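Long-range contacts in outer surface protein (Bacillus cereus ATCC 14579, PDB 1X7F), which is of unknown function but probably acts as a 6-phospho-N-acetylmuramidase, splitting disaccharides that carry N-acetylmuramic acid 6-phosphate during cell-wall recycling: residues E41-Y46 and K77-H82; S48-H53 and N86-I91; A201-S206 and L220-E225; V294-I299 and G376-F381; Y302-T307 and I347-M352. All coordinates share one frame; numbering follows the deposited sequence.

Interaction 1: residues E41-Y46 and K77-H82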
# COMPACT_ATOMS: atom_id res chain seq x y z
N GLU A 41 19.51 -19.84 -4.83
CA GLU A 41 19.14 -19.78 -6.24
C GLU A 41 17.75 -19.18 -6.43
O GLU A 41 17.59 -18.19 -7.14
CB GLU A 41 19.18 -21.18 -6.88
CG GLU A 41 20.56 -21.83 -6.92
CD GLU A 41 20.87 -22.62 -5.66
OE1 GLU A 41 22.01 -22.52 -5.16
OE2 GLU A 41 19.98 -23.33 -5.16
N LYS A 42 16.74 -19.78 -5.79
CA LYS A 42 15.36 -19.30 -5.90
C LYS A 42 15.14 -17.94 -5.25
O LYS A 42 14.21 -17.22 -5.63
CB LYS A 42 14.37 -20.33 -5.34
CG LYS A 42 14.34 -21.65 -6.10
CD LYS A 42 13.01 -22.38 -5.90
CE LYS A 42 12.90 -23.00 -4.51
NZ LYS A 42 13.75 -24.23 -4.38
N ASP A 43 15.98 -17.59 -4.27
CA ASP A 43 15.91 -16.27 -3.62
C ASP A 43 16.47 -15.21 -4.57
O ASP A 43 15.93 -14.10 -4.67
CB ASP A 43 16.70 -16.24 -2.31
CG ASP A 43 15.96 -16.88 -1.14
OD1 ASP A 43 14.70 -16.92 -1.14
OD2 ASP A 43 16.58 -17.34 -0.16
N MET A 44 17.57 -15.55 -5.23
CA MET A 44 18.22 -14.65 -6.18
C MET A 44 17.37 -14.47 -7.43
O MET A 44 17.23 -13.36 -7.93
CB MET A 44 19.65 -15.13 -6.52
CG MET A 44 20.63 -14.94 -5.37
SD MET A 44 22.37 -15.16 -5.73
CE MET A 44 22.49 -16.94 -5.96
N ALA A 45 16.77 -15.56 -7.92
CA ALA A 45 15.82 -15.49 -9.01
C ALA A 45 14.60 -14.59 -8.68
O ALA A 45 14.13 -13.83 -9.53
CB ALA A 45 15.37 -16.90 -9.41
N TYR A 46 14.15 -14.65 -7.43
CA TYR A 46 13.02 -13.84 -6.94
C TYR A 46 13.33 -12.34 -6.87
O TYR A 46 12.52 -11.51 -7.29
CB TYR A 46 12.64 -14.33 -5.54
CG TYR A 46 11.38 -13.74 -4.93
CD1 TYR A 46 10.17 -13.74 -5.61
CD2 TYR A 46 11.41 -13.25 -3.62
CE1 TYR A 46 9.02 -13.23 -5.02
CE2 TYR A 46 10.25 -12.74 -3.01
CZ TYR A 46 9.06 -12.73 -3.72
OH TYR A 46 7.91 -12.25 -3.13
N LYS A 77 25.51 -13.20 2.32
CA LYS A 77 26.36 -12.23 1.64
C LYS A 77 26.17 -12.24 0.12
O LYS A 77 26.19 -11.17 -0.53
CB LYS A 77 27.83 -12.50 1.97
CG LYS A 77 28.71 -11.27 1.95
CD LYS A 77 30.16 -11.68 2.15
CE LYS A 77 30.91 -10.69 3.03
NZ LYS A 77 30.37 -10.68 4.42
N GLU A 78 26.00 -13.44 -0.45
CA GLU A 78 25.74 -13.59 -1.88
C GLU A 78 24.37 -13.02 -2.24
O GLU A 78 24.25 -12.17 -3.14
CB GLU A 78 25.85 -15.05 -2.31
CG GLU A 78 25.58 -15.28 -3.80
CD GLU A 78 26.09 -16.63 -4.31
OE1 GLU A 78 26.36 -17.53 -3.49
OE2 GLU A 78 26.21 -16.78 -5.55
N ILE A 79 23.34 -13.49 -1.54
CA ILE A 79 21.98 -13.01 -1.73
C ILE A 79 21.91 -11.49 -1.62
O ILE A 79 21.34 -10.84 -2.50
CB ILE A 79 21.00 -13.69 -0.73
CG1 ILE A 79 20.89 -15.20 -1.01
CG2 ILE A 79 19.62 -13.07 -0.83
CD1 ILE A 79 20.36 -16.02 0.15
N ILE A 80 22.50 -10.92 -0.56
CA ILE A 80 22.48 -9.47 -0.32
C ILE A 80 23.23 -8.69 -1.40
O ILE A 80 22.82 -7.59 -1.79
CB ILE A 80 22.99 -9.12 1.10
CG1 ILE A 80 21.97 -9.55 2.16
CG2 ILE A 80 23.27 -7.63 1.23
CD1 ILE A 80 22.49 -9.54 3.60
N ASN A 81 24.32 -9.28 -1.90
CA ASN A 81 25.10 -8.67 -2.98
C ASN A 81 24.29 -8.64 -4.28
O ASN A 81 24.32 -7.66 -5.03
CB ASN A 81 26.40 -9.44 -3.20
CG ASN A 81 27.61 -8.53 -3.27
OD1 ASN A 81 27.67 -7.60 -4.09
ND2 ASN A 81 28.60 -8.81 -2.43
N HIS A 82 23.57 -9.72 -4.54
CA HIS A 82 22.68 -9.79 -5.68
C HIS A 82 21.59 -8.72 -5.55
O HIS A 82 21.27 -8.04 -6.52
CB HIS A 82 22.08 -11.19 -5.80
CG HIS A 82 21.34 -11.43 -7.07
ND1 HIS A 82 19.96 -11.43 -7.14
CD2 HIS A 82 21.79 -11.67 -8.33
CE1 HIS A 82 19.59 -11.66 -8.39
NE2 HIS A 82 20.68 -11.81 -9.13
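Met44 and His82 join helix 40-51 to helix 74-85, two neighbouring helices in the outer layer of the N-terminal beta/alpha barrel. The helices run nearly parallel, with 12° between the segment axes and a closest approach of 9.7 Å. Met44 is the main side chain on the 41-46 side. Its CB lies over one face of the His82 ring, 4.0 Å from the centroid, in a CH-pi contact set toward the rim. The SD of Met44 approaches the same ring obliquely, 4.5 Å from the centroid. The Met44 chain bends at its last torsion (chi3 -71°). This turns its CE along the carboxylate end of Glu78, whose extended chain meets the methionine at about a right angle; Met44 SD and Glu78 CG are 3.7 Å apart. The imidazole also comes close to the backbone of helix 40-51: CE1 of His82 is 2.9 Å from Met44 O, and ND1 is 3.4 Å from it at an angle too poor for a hydrogen bond. On the inner side, Asp43 OD2 rests 4.0 Å from Ile79 CD1. The other carboxylate oxygen, Asp43 OD1, is hydrogen-bonded to the hydroxyl of Tyr253. No hydrogen bond spans the two segments, so the helices are joined here by packing. Below them runs strand 28-33, where Leu33 touches both Asp43 and Ile79. Pro35, just beyond the strand, touches the same two side chains.

Interaction 2: residues S48-H53 and N86-I91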
# COMPACT_ATOMS: atom_id res chain seq x y z
N SER A 48 15.57 -10.94 -8.68
CA SER A 48 15.59 -10.56 -10.10
C SER A 48 14.18 -10.29 -10.65
O SER A 48 13.97 -9.29 -11.33
CB SER A 48 16.29 -11.64 -10.94
OG SER A 48 17.70 -11.55 -10.80
N ALA A 49 13.24 -11.20 -10.35
CA ALA A 49 11.83 -11.09 -10.72
C ALA A 49 11.18 -9.82 -10.17
O ALA A 49 10.53 -9.10 -10.91
CB ALA A 49 11.04 -12.34 -10.24
N ALA A 50 11.35 -9.56 -8.88
CA ALA A 50 10.78 -8.37 -8.24
C ALA A 50 11.36 -7.06 -8.80
O ALA A 50 10.66 -6.05 -8.89
CB ALA A 50 10.93 -8.44 -6.73
N ALA A 51 12.64 -7.10 -9.17
CA ALA A 51 13.37 -5.96 -9.74
C ALA A 51 12.82 -5.50 -11.08
O ALA A 51 12.85 -4.31 -11.37
CB ALA A 51 14.87 -6.27 -9.87
N ARG A 52 12.36 -6.44 -11.90
CA ARG A 52 11.79 -6.07 -13.20
C ARG A 52 10.31 -5.66 -13.09
O ARG A 52 9.60 -5.56 -14.09
CB ARG A 52 12.08 -7.12 -14.29
CG ARG A 52 11.08 -8.26 -14.43
CD ARG A 52 11.49 -9.33 -15.43
NE ARG A 52 12.54 -10.19 -14.88
CZ ARG A 52 12.35 -11.41 -14.37
NH1 ARG A 52 11.14 -11.96 -14.34
NH2 ARG A 52 13.39 -12.09 -13.90
N HIS A 53 9.86 -5.41 -11.86
CA HIS A 53 8.56 -4.77 -11.59
C HIS A 53 8.66 -3.60 -10.59
O HIS A 53 7.67 -3.28 -9.92
CB HIS A 53 7.50 -5.80 -11.12
CG HIS A 53 7.23 -6.87 -12.13
ND1 HIS A 53 6.64 -6.62 -13.34
CD2 HIS A 53 7.50 -8.20 -12.11
CE1 HIS A 53 6.55 -7.74 -14.03
NE2 HIS A 53 7.06 -8.72 -13.30
N ASN A 86 20.96 -5.12 -7.81
CA ASN A 86 19.64 -4.79 -8.33
C ASN A 86 19.01 -3.62 -7.59
O ASN A 86 17.78 -3.51 -7.52
CB ASN A 86 18.74 -6.03 -8.34
CG ASN A 86 19.05 -6.97 -9.49
OD1 ASN A 86 18.65 -6.73 -10.64
ND2 ASN A 86 19.77 -8.04 -9.20
N ASN A 87 19.86 -2.76 -7.04
CA ASN A 87 19.47 -1.51 -6.37
C ASN A 87 18.35 -1.65 -5.33
O ASN A 87 17.42 -0.83 -5.25
CB ASN A 87 19.16 -0.42 -7.42
CG ASN A 87 20.27 -0.29 -8.47
OD1 ASN A 87 20.07 -0.61 -9.64
ND2 ASN A 87 21.45 0.16 -8.04
N MET A 88 18.46 -2.69 -4.50
CA MET A 88 17.44 -2.97 -3.49
C MET A 88 17.97 -2.70 -2.09
O MET A 88 19.03 -3.18 -1.71
CB MET A 88 16.94 -4.41 -3.59
CG MET A 88 16.41 -4.78 -4.96
SD MET A 88 14.92 -5.74 -4.80
CE MET A 88 14.88 -6.48 -6.42
N GLU A 89 17.20 -1.93 -1.33
CA GLU A 89 17.53 -1.58 0.04
C GLU A 89 17.25 -2.79 0.95
O GLU A 89 16.14 -3.29 0.97
CB GLU A 89 16.66 -0.40 0.47
CG GLU A 89 17.04 0.26 1.79
CD GLU A 89 15.94 1.17 2.32
OE1 GLU A 89 14.83 1.17 1.73
OE2 GLU A 89 16.17 1.89 3.31
N VAL A 90 18.26 -3.25 1.69
CA VAL A 90 18.13 -4.47 2.49
C VAL A 90 18.01 -4.17 3.99
O VAL A 90 18.93 -3.62 4.60
CB VAL A 90 19.29 -5.48 2.20
CG1 VAL A 90 19.22 -6.69 3.14
CG2 VAL A 90 19.26 -5.94 0.75
N ILE A 91 16.87 -4.54 4.58
CA ILE A 91 16.67 -4.44 6.02
C ILE A 91 16.69 -5.84 6.66
O ILE A 91 15.88 -6.70 6.30
CB ILE A 91 15.38 -3.65 6.38
CG1 ILE A 91 15.37 -2.25 5.73
CG2 ILE A 91 15.19 -3.56 7.90
CD1 ILE A 91 16.57 -1.34 6.11
O HOH W 1 18.52 -9.21 -11.98
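Met88 reaches Ala51 through a chain that starts with CG beside its own backbone N (chi1 -55°) and then bends at chi2 (-138°). The bend carries the CE methyl to the last turn of helix 40-51. There it presses on Ala51 CB at 3.5 Å, tighter than usual for two carbons. Ala50 CB stands farther back, 4.4 Å from Met88 CE. Asn86 meets the same helix beside Met88. Its OD1 lies 3.9 Å from Ala51 CB. A water links it to Ser48: it donates to Asn86 OD1 (2.8 Å from the water oxygen) and is hydrogen-bonded to Ser48 OG at 2.7 Å. The amide nitrogen of Asn86 turns back to the preceding helix 74-85 and bonds His82 O. Both ends of the Asn86 amide are therefore held, one by the water and one by the helix end. Beneath, Met88 also touches Ile58 of strand 55-62, and Ala50 touches Phe55. Asn87, with its positive phi, is the C-prime residue of a Schellman motif that ends helix 74-85. The chain then turns inward to strand 89-94. This is an alpha-to-beta connection of the beta/alpha barrel, packed against the end of the preceding barrel helix.

Interaction 3: residues A201-S206 and L220-E225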
# COMPACT_ATOMS: atom_id res chain seq x y z
N ALA A 201 6.52 1.91 6.70
CA ALA A 201 6.25 0.78 5.84
C ALA A 201 5.29 -0.18 6.57
O ALA A 201 5.24 -0.23 7.80
CB ALA A 201 7.57 0.06 5.46
N ALA A 202 4.52 -0.93 5.78
CA ALA A 202 3.67 -2.00 6.31
C ALA A 202 3.71 -3.18 5.33
O ALA A 202 4.19 -3.05 4.19
CB ALA A 202 2.21 -1.52 6.51
N PHE A 203 3.17 -4.30 5.79
CA PHE A 203 3.20 -5.57 5.06
C PHE A 203 1.86 -5.94 4.45
O PHE A 203 0.80 -5.77 5.06
CB PHE A 203 3.61 -6.69 6.00
CG PHE A 203 5.08 -6.71 6.35
CD1 PHE A 203 5.52 -6.26 7.60
CD2 PHE A 203 6.02 -7.20 5.44
CE1 PHE A 203 6.87 -6.33 7.94
CE2 PHE A 203 7.36 -7.26 5.77
CZ PHE A 203 7.79 -6.81 7.02
N ILE A 204 1.93 -6.48 3.23
CA ILE A 204 0.78 -7.09 2.58
C ILE A 204 1.08 -8.56 2.32
O ILE A 204 2.23 -9.00 2.36
CB ILE A 204 0.42 -6.35 1.27
CG1 ILE A 204 1.53 -6.52 0.21
CG2 ILE A 204 0.05 -4.89 1.55
CD1 ILE A 204 1.19 -5.89 -1.14
N THR A 205 0.03 -9.33 2.04
CA THR A 205 0.19 -10.76 1.87
C THR A 205 -0.15 -11.25 0.47
O THR A 205 -1.15 -10.84 -0.14
CB THR A 205 -0.61 -11.51 2.95
OG1 THR A 205 -0.29 -12.91 2.92
CG2 THR A 205 -2.12 -11.45 2.68
N SER A 206 0.72 -12.11 -0.04
CA SER A 206 0.49 -12.83 -1.28
C SER A 206 -0.42 -14.03 -1.04
O SER A 206 -0.42 -14.64 0.04
CB SER A 206 1.84 -13.27 -1.85
OG SER A 206 1.69 -14.28 -2.83
N LEU A 220 0.66 -13.05 5.74
CA LEU A 220 1.59 -12.16 6.44
C LEU A 220 1.35 -10.70 6.07
O LEU A 220 2.05 -10.12 5.24
CB LEU A 220 3.06 -12.57 6.15
CG LEU A 220 3.47 -14.02 6.48
CD1 LEU A 220 4.97 -14.23 6.27
CD2 LEU A 220 3.11 -14.40 7.92
N CYS A 221 0.32 -10.12 6.67
CA CYS A 221 0.00 -8.71 6.45
C CYS A 221 -0.09 -8.00 7.79
O CYS A 221 -0.15 -8.65 8.84
CB CYS A 221 -1.32 -8.56 5.69
SG CYS A 221 -2.66 -9.49 6.46
N THR A 222 -0.08 -6.67 7.75
CA THR A 222 -0.18 -5.84 8.95
C THR A 222 -1.62 -5.63 9.41
O THR A 222 -1.95 -5.87 10.58
CB THR A 222 0.47 -4.48 8.69
OG1 THR A 222 1.89 -4.64 8.51
CG2 THR A 222 0.33 -3.58 9.92
N LEU A 223 -2.47 -5.15 8.51
CA LEU A 223 -3.89 -4.94 8.81
C LEU A 223 -4.62 -6.27 8.72
O LEU A 223 -4.45 -7.01 7.73
CB LEU A 223 -4.53 -3.95 7.83
CG LEU A 223 -4.36 -2.46 8.16
CD1 LEU A 223 -4.51 -1.58 6.89
CD2 LEU A 223 -5.32 -2.00 9.28
N GLU A 224 -5.43 -6.57 9.72
CA GLU A 224 -6.21 -7.81 9.67
C GLU A 224 -7.13 -7.84 8.45
O GLU A 224 -7.27 -8.88 7.81
CB GLU A 224 -7.01 -8.05 10.97
CG GLU A 224 -7.73 -9.39 11.01
CD GLU A 224 -6.80 -10.57 10.74
OE1 GLU A 224 -5.63 -10.51 11.16
OE2 GLU A 224 -7.24 -11.57 10.13
N GLU A 225 -7.70 -6.69 8.10
CA GLU A 225 -8.72 -6.61 7.03
C GLU A 225 -8.15 -6.94 5.65
O GLU A 225 -8.91 -7.18 4.70
CB GLU A 225 -9.40 -5.23 7.02
CG GLU A 225 -8.45 -4.07 6.73
CD GLU A 225 -9.04 -2.74 7.16
OE1 GLU A 225 -9.16 -2.50 8.39
OE2 GLU A 225 -9.38 -1.94 6.26
O HOH W 2 -1.62 -4.55 5.71
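Thr222 and Phe203 set their side chains at about a right angle. The hydroxyl of Thr222 stands at the edge of the Phe203 ring, near its plane, and 3.7 Å from Phe203 CB. Its chi1 of -67° puts OG1 beside the backbone N of Thr222, where it can face the strand. It accepts a nearly straight hydrogen bond from Phe203 N, at 3.0 Å and 168°. The same OG1 is also bonded to Asn172 O. Phe203 O in turn takes the N-H of Thr222 at 3.0 Å; that donor sits above the carbonyl plane. A water donates to Phe203 O as well and accepts from Leu223 N, tying the strand to the next residue of the loop. Strand 201-204 is the seventh of the eight parallel barrel strands, and the loop after it folds back beside the strand to make this pairing before entering helix 231-240. Farther along, Cys221 packs its CB against Ile204 CA at 4.0 Å. Thr205 then uses its hydroxyl where the strand has ended: OG1 lies anti to its own backbone N (chi1 -171°) and accepts from Leu220 N at 3.0 Å. Asn251 OD1 is a second partner of Thr205 OG1.

Interaction 4: residues V294-I299 and G376-F381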
# COMPACT_ATOMS: atom_id res chain seq x y z
N VAL A 294 -11.79 14.78 -10.09
CA VAL A 294 -11.58 15.47 -8.82
C VAL A 294 -12.94 15.49 -8.14
O VAL A 294 -13.93 15.86 -8.77
CB VAL A 294 -11.05 16.92 -9.00
CG1 VAL A 294 -10.95 17.64 -7.64
CG2 VAL A 294 -9.71 16.93 -9.70
N ARG A 295 -13.00 15.04 -6.89
CA ARG A 295 -14.20 15.22 -6.08
C ARG A 295 -14.30 16.70 -5.72
O ARG A 295 -13.42 17.23 -5.04
CB ARG A 295 -14.16 14.38 -4.80
CG ARG A 295 -15.50 14.36 -4.04
CD ARG A 295 -15.54 13.45 -2.81
NE ARG A 295 -16.90 13.36 -2.27
CZ ARG A 295 -17.22 12.78 -1.11
NH1 ARG A 295 -18.49 12.76 -0.71
NH2 ARG A 295 -16.28 12.24 -0.35
N ARG A 296 -15.36 17.36 -6.18
CA ARG A 296 -15.54 18.77 -5.82
C ARG A 296 -15.61 18.92 -4.30
O ARG A 296 -16.35 18.18 -3.62
CB ARG A 296 -16.75 19.42 -6.51
CG ARG A 296 -16.59 20.95 -6.62
CD ARG A 296 -17.68 21.65 -7.42
NE ARG A 296 -18.96 21.71 -6.70
CZ ARG A 296 -20.14 21.96 -7.27
NH1 ARG A 296 -20.24 22.16 -8.57
NH2 ARG A 296 -21.23 22.00 -6.52
N GLY A 297 -14.84 19.87 -3.79
CA GLY A 297 -14.64 20.08 -2.36
C GLY A 297 -15.85 20.28 -1.46
O GLY A 297 -15.79 19.92 -0.28
N ASP A 298 -16.93 20.85 -1.99
CA ASP A 298 -18.19 20.93 -1.23
C ASP A 298 -18.98 19.63 -1.41
O ASP A 298 -19.85 19.50 -2.29
CB ASP A 298 -19.00 22.17 -1.60
CG ASP A 298 -19.39 22.23 -3.07
OD1 ASP A 298 -18.78 21.52 -3.90
OD2 ASP A 298 -20.31 22.96 -3.49
N ILE A 299 -18.64 18.66 -0.57
CA ILE A 299 -19.08 17.29 -0.74
C ILE A 299 -20.55 17.03 -0.40
O ILE A 299 -21.20 17.81 0.29
CB ILE A 299 -18.17 16.35 0.10
CG1 ILE A 299 -18.35 16.62 1.60
CG2 ILE A 299 -16.68 16.46 -0.35
CD1 ILE A 299 -17.66 15.60 2.52
N GLY A 376 -11.72 12.10 -0.69
CA GLY A 376 -12.27 13.21 0.07
C GLY A 376 -12.45 14.47 -0.75
O GLY A 376 -12.34 14.46 -1.99
N ALA A 377 -12.72 15.56 -0.05
CA ALA A 377 -12.84 16.88 -0.64
C ALA A 377 -11.58 17.23 -1.45
O ALA A 377 -10.49 17.28 -0.89
CB ALA A 377 -13.08 17.91 0.47
N TRP A 378 -11.75 17.42 -2.76
CA TRP A 378 -10.67 17.86 -3.68
C TRP A 378 -9.67 16.77 -4.13
O TRP A 378 -8.67 17.06 -4.79
CB TRP A 378 -9.90 19.07 -3.11
CG TRP A 378 -10.74 20.30 -2.88
CD1 TRP A 378 -10.84 21.02 -1.71
CD2 TRP A 378 -11.57 20.98 -3.84
NE1 TRP A 378 -11.68 22.09 -1.88
CE2 TRP A 378 -12.14 22.10 -3.18
CE3 TRP A 378 -11.88 20.77 -5.19
CZ2 TRP A 378 -13.01 22.99 -3.82
CZ3 TRP A 378 -12.76 21.66 -5.83
CH2 TRP A 378 -13.31 22.76 -5.14
N THR A 379 -9.94 15.53 -3.76
CA THR A 379 -9.09 14.39 -4.10
C THR A 379 -9.17 14.10 -5.61
O THR A 379 -10.26 14.00 -6.18
CB THR A 379 -9.54 13.14 -3.29
OG1 THR A 379 -9.32 13.39 -1.90
CG2 THR A 379 -8.65 11.92 -3.57
N GLN A 380 -8.02 13.95 -6.22
CA GLN A 380 -7.93 13.43 -7.58
C GLN A 380 -7.93 11.92 -7.53
O GLN A 380 -7.34 11.33 -6.64
CB GLN A 380 -6.64 13.90 -8.23
CG GLN A 380 -6.47 15.39 -8.19
CD GLN A 380 -5.10 15.82 -8.66
OE1 GLN A 380 -4.11 15.10 -8.47
NE2 GLN A 380 -5.03 16.99 -9.25
N PHE A 381 -8.60 11.31 -8.51
CA PHE A 381 -8.56 9.86 -8.68
C PHE A 381 -8.79 9.57 -10.16
O PHE A 381 -9.27 10.43 -10.89
CB PHE A 381 -9.60 9.16 -7.78
CG PHE A 381 -11.02 9.51 -8.11
CD1 PHE A 381 -11.78 8.67 -8.92
CD2 PHE A 381 -11.59 10.69 -7.65
CE1 PHE A 381 -13.09 9.01 -9.27
CE2 PHE A 381 -12.89 11.04 -7.99
CZ PHE A 381 -13.65 10.19 -8.79
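Trp378 lays one face of its indole against the backbone of Gly297. The glycine CA sits 3.5 Å from the centroid of the five-membered ring in a CH-pi contact, and Gly297 N lies over the same face farther toward the six-membered ring. With no side chain on Gly297, the peptide can lie this close. At the edge of the indole, near its plane, Val294 CG1 packs 4.1 Å from Trp378 CE3. The edge of the Phe381 ring meets Arg295 N. Arg295 has Ile299 CG2 over one face of its guanidinium group, and its NH2 is hydrogen-bonded to Val375 O. The indole projects from a type II beta turn, Gly376 to Thr379, with Trp378 at the positive-phi third position. The turn leads into strand 380-384, which pairs with edge strand 293-294 of the C-terminal mixed sheet. Val294 and Gln380 form an antiparallel non-hydrogen-bonded pair, their side chains alongside each other. Two backbone bonds follow: Arg295 N to Thr379 O at 3.0 Å and Trp378 N to Arg295 O at 2.8 Å, the second more bent (134°). Within 294-299, Arg296 NE forms a straight salt bridge to Asp298 OD1 (2.8 Å), on its syn lone pair, in the guanidinium plane.

Interaction 5: residues Y302-T307 and I347-M352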
# COMPACT_ATOMS: atom_id res chain seq x y z
N TYR A 302 -23.81 11.33 -0.45
CA TYR A 302 -24.50 10.40 -1.33
C TYR A 302 -23.71 9.97 -2.55
O TYR A 302 -23.95 8.92 -3.12
CB TYR A 302 -25.88 10.96 -1.74
CG TYR A 302 -26.88 10.93 -0.61
CD1 TYR A 302 -26.99 12.02 0.28
CD2 TYR A 302 -27.70 9.82 -0.40
CE1 TYR A 302 -27.90 11.99 1.35
CE2 TYR A 302 -28.63 9.79 0.65
CZ TYR A 302 -28.72 10.87 1.52
OH TYR A 302 -29.63 10.85 2.57
N MET A 303 -22.76 10.80 -2.97
CA MET A 303 -21.99 10.49 -4.17
C MET A 303 -20.75 11.36 -4.31
O MET A 303 -20.65 12.46 -3.74
CB MET A 303 -22.87 10.54 -5.44
CG MET A 303 -23.01 11.91 -6.11
SD MET A 303 -24.38 12.90 -5.53
CE MET A 303 -25.80 12.19 -6.30
N VAL A 304 -19.78 10.84 -5.06
CA VAL A 304 -18.61 11.61 -5.48
C VAL A 304 -19.02 12.28 -6.77
O VAL A 304 -19.41 11.61 -7.72
CB VAL A 304 -17.41 10.66 -5.73
CG1 VAL A 304 -16.25 11.41 -6.40
CG2 VAL A 304 -16.97 10.01 -4.43
N ARG A 305 -18.96 13.61 -6.81
CA ARG A 305 -19.32 14.39 -7.99
C ARG A 305 -18.06 14.87 -8.71
O ARG A 305 -17.28 15.65 -8.16
CB ARG A 305 -20.14 15.62 -7.63
CG ARG A 305 -21.41 15.35 -6.82
CD ARG A 305 -22.19 16.63 -6.49
NE ARG A 305 -22.71 17.30 -7.69
CZ ARG A 305 -23.02 18.59 -7.74
NH1 ARG A 305 -22.89 19.36 -6.66
NH2 ARG A 305 -23.48 19.13 -8.88
N SER A 306 -17.89 14.41 -9.95
CA SER A 306 -16.80 14.85 -10.79
C SER A 306 -17.35 15.93 -11.73
O SER A 306 -17.80 15.64 -12.85
CB SER A 306 -16.22 13.65 -11.55
OG SER A 306 -15.10 14.03 -12.34
N THR A 307 -17.32 17.18 -11.27
CA THR A 307 -18.06 18.27 -11.91
C THR A 307 -17.37 18.94 -13.08
O THR A 307 -18.04 19.46 -13.97
CB THR A 307 -18.49 19.34 -10.88
OG1 THR A 307 -17.35 19.75 -10.11
CG2 THR A 307 -19.50 18.76 -9.85
N ILE A 347 -19.96 8.82 -8.71
CA ILE A 347 -19.81 7.49 -8.17
C ILE A 347 -20.69 7.49 -6.92
O ILE A 347 -20.57 8.37 -6.08
CB ILE A 347 -18.32 7.13 -7.84
CG1 ILE A 347 -17.43 7.29 -9.09
CG2 ILE A 347 -18.25 5.69 -7.29
CD1 ILE A 347 -15.99 6.82 -8.90
N ILE A 348 -21.61 6.54 -6.85
CA ILE A 348 -22.60 6.52 -5.78
C ILE A 348 -21.95 6.01 -4.49
O ILE A 348 -21.19 5.04 -4.51
CB ILE A 348 -23.83 5.64 -6.20
CG1 ILE A 348 -24.42 6.10 -7.56
CG2 ILE A 348 -24.91 5.65 -5.12
CD1 ILE A 348 -24.63 7.63 -7.72
N LEU A 349 -22.25 6.68 -3.38
CA LEU A 349 -21.75 6.31 -2.06
C LEU A 349 -22.83 5.70 -1.18
O LEU A 349 -22.53 4.86 -0.34
CB LEU A 349 -21.12 7.52 -1.34
CG LEU A 349 -19.92 8.16 -2.04
CD1 LEU A 349 -19.53 9.46 -1.32
CD2 LEU A 349 -18.73 7.19 -2.11
N LYS A 350 -24.08 6.14 -1.38
CA LYS A 350 -25.25 5.70 -0.59
C LYS A 350 -26.45 5.50 -1.53
O LYS A 350 -26.58 6.21 -2.53
CB LYS A 350 -25.67 6.75 0.45
CG LYS A 350 -24.67 7.07 1.53
CD LYS A 350 -25.23 8.09 2.56
CE LYS A 350 -26.59 7.64 3.09
NZ LYS A 350 -26.82 7.99 4.51
N GLU A 351 -27.34 4.59 -1.16
CA GLU A 351 -28.49 4.26 -1.98
C GLU A 351 -29.42 5.47 -2.19
O GLU A 351 -29.67 6.23 -1.25
CB GLU A 351 -29.28 3.08 -1.35
CG GLU A 351 -30.47 2.61 -2.21
CD GLU A 351 -31.29 1.52 -1.56
OE1 GLU A 351 -30.69 0.52 -1.11
OE2 GLU A 351 -32.53 1.65 -1.51
N MET A 352 -29.91 5.63 -3.42
CA MET A 352 -30.92 6.64 -3.76
C MET A 352 -31.93 6.00 -4.71
O MET A 352 -31.58 5.08 -5.45
CB MET A 352 -30.29 7.87 -4.40
CG MET A 352 -29.35 8.67 -3.50
SD MET A 352 -28.37 9.81 -4.48
CE MET A 352 -27.05 8.75 -5.06
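Tyr302 packs its ring between Lys350 and Met352 where strands 303-306 and 345-348 pair antiparallel at one border of the C-terminal mixed sheet. Lys350, bent in its outer two torsions, curls its aliphatic chain over one face of the ring. Its CE comes 3.8 Å from Tyr302 CE2. Met352 CG approaches obliquely and fits against Tyr302 CD2 at 3.7 Å. The sulfur of Met352 lies beyond, 5.1 Å from the ring centroid, in an oblique Met-aromatic contact. Its CE methyl turns past the backbone carbonyl of Tyr302 toward Met303, and the two methionine methyls meet at 3.9 Å. Met303 and Ile348 form a non-hydrogen-bonded pair. Their side chains share one face of the sheet, where Ile348 CD1 lies against Met303 CB. Met303 CG sits between its backbone N and carbonyl carbon (chi1 88°), and two further bends fold the sulfur and methyl back toward Met352.

Val304 and Ile347 form the hydrogen-bonded pair and point to the other face, where both touch Phe381 of strand 380-384. Leu349 fills the groove beside them. Its CD1 rests on the Met303 backbone, while its CD2 meets Val304 CG2 at 4.1 Å. Past Ile348 the chain leaves the strand and closes round the carbonyl of Tyr302. The N-H groups of Leu349 and Lys350 both reach Tyr302 O from the same face of its plane, the first at 2.8 Å and the second at 3.3 Å.

The five contacts fall into two domains. Interactions 1, 2 and 3 belong to the N-terminal beta/alpha barrel; interactions 4 and 5 belong to the C-terminal mixed sheet. Interactions 1 and 2 share helix 40-51. Their centres are 10 Å apart, they touch at His82 and Ser48, and their segments alternate along the chain. Interaction 3 comes later, at the seventh barrel strand, about 19 Å from interaction 2 between centres. In the second domain, the chain of interaction 5 runs between the two segments of interaction 4. Their centres are 11 Å apart, and Arg296 N probably hydrogen-bonds Arg305 O. Interactions 1 and 5 lie 49 Å apart between centres, and none of the five joins the domains.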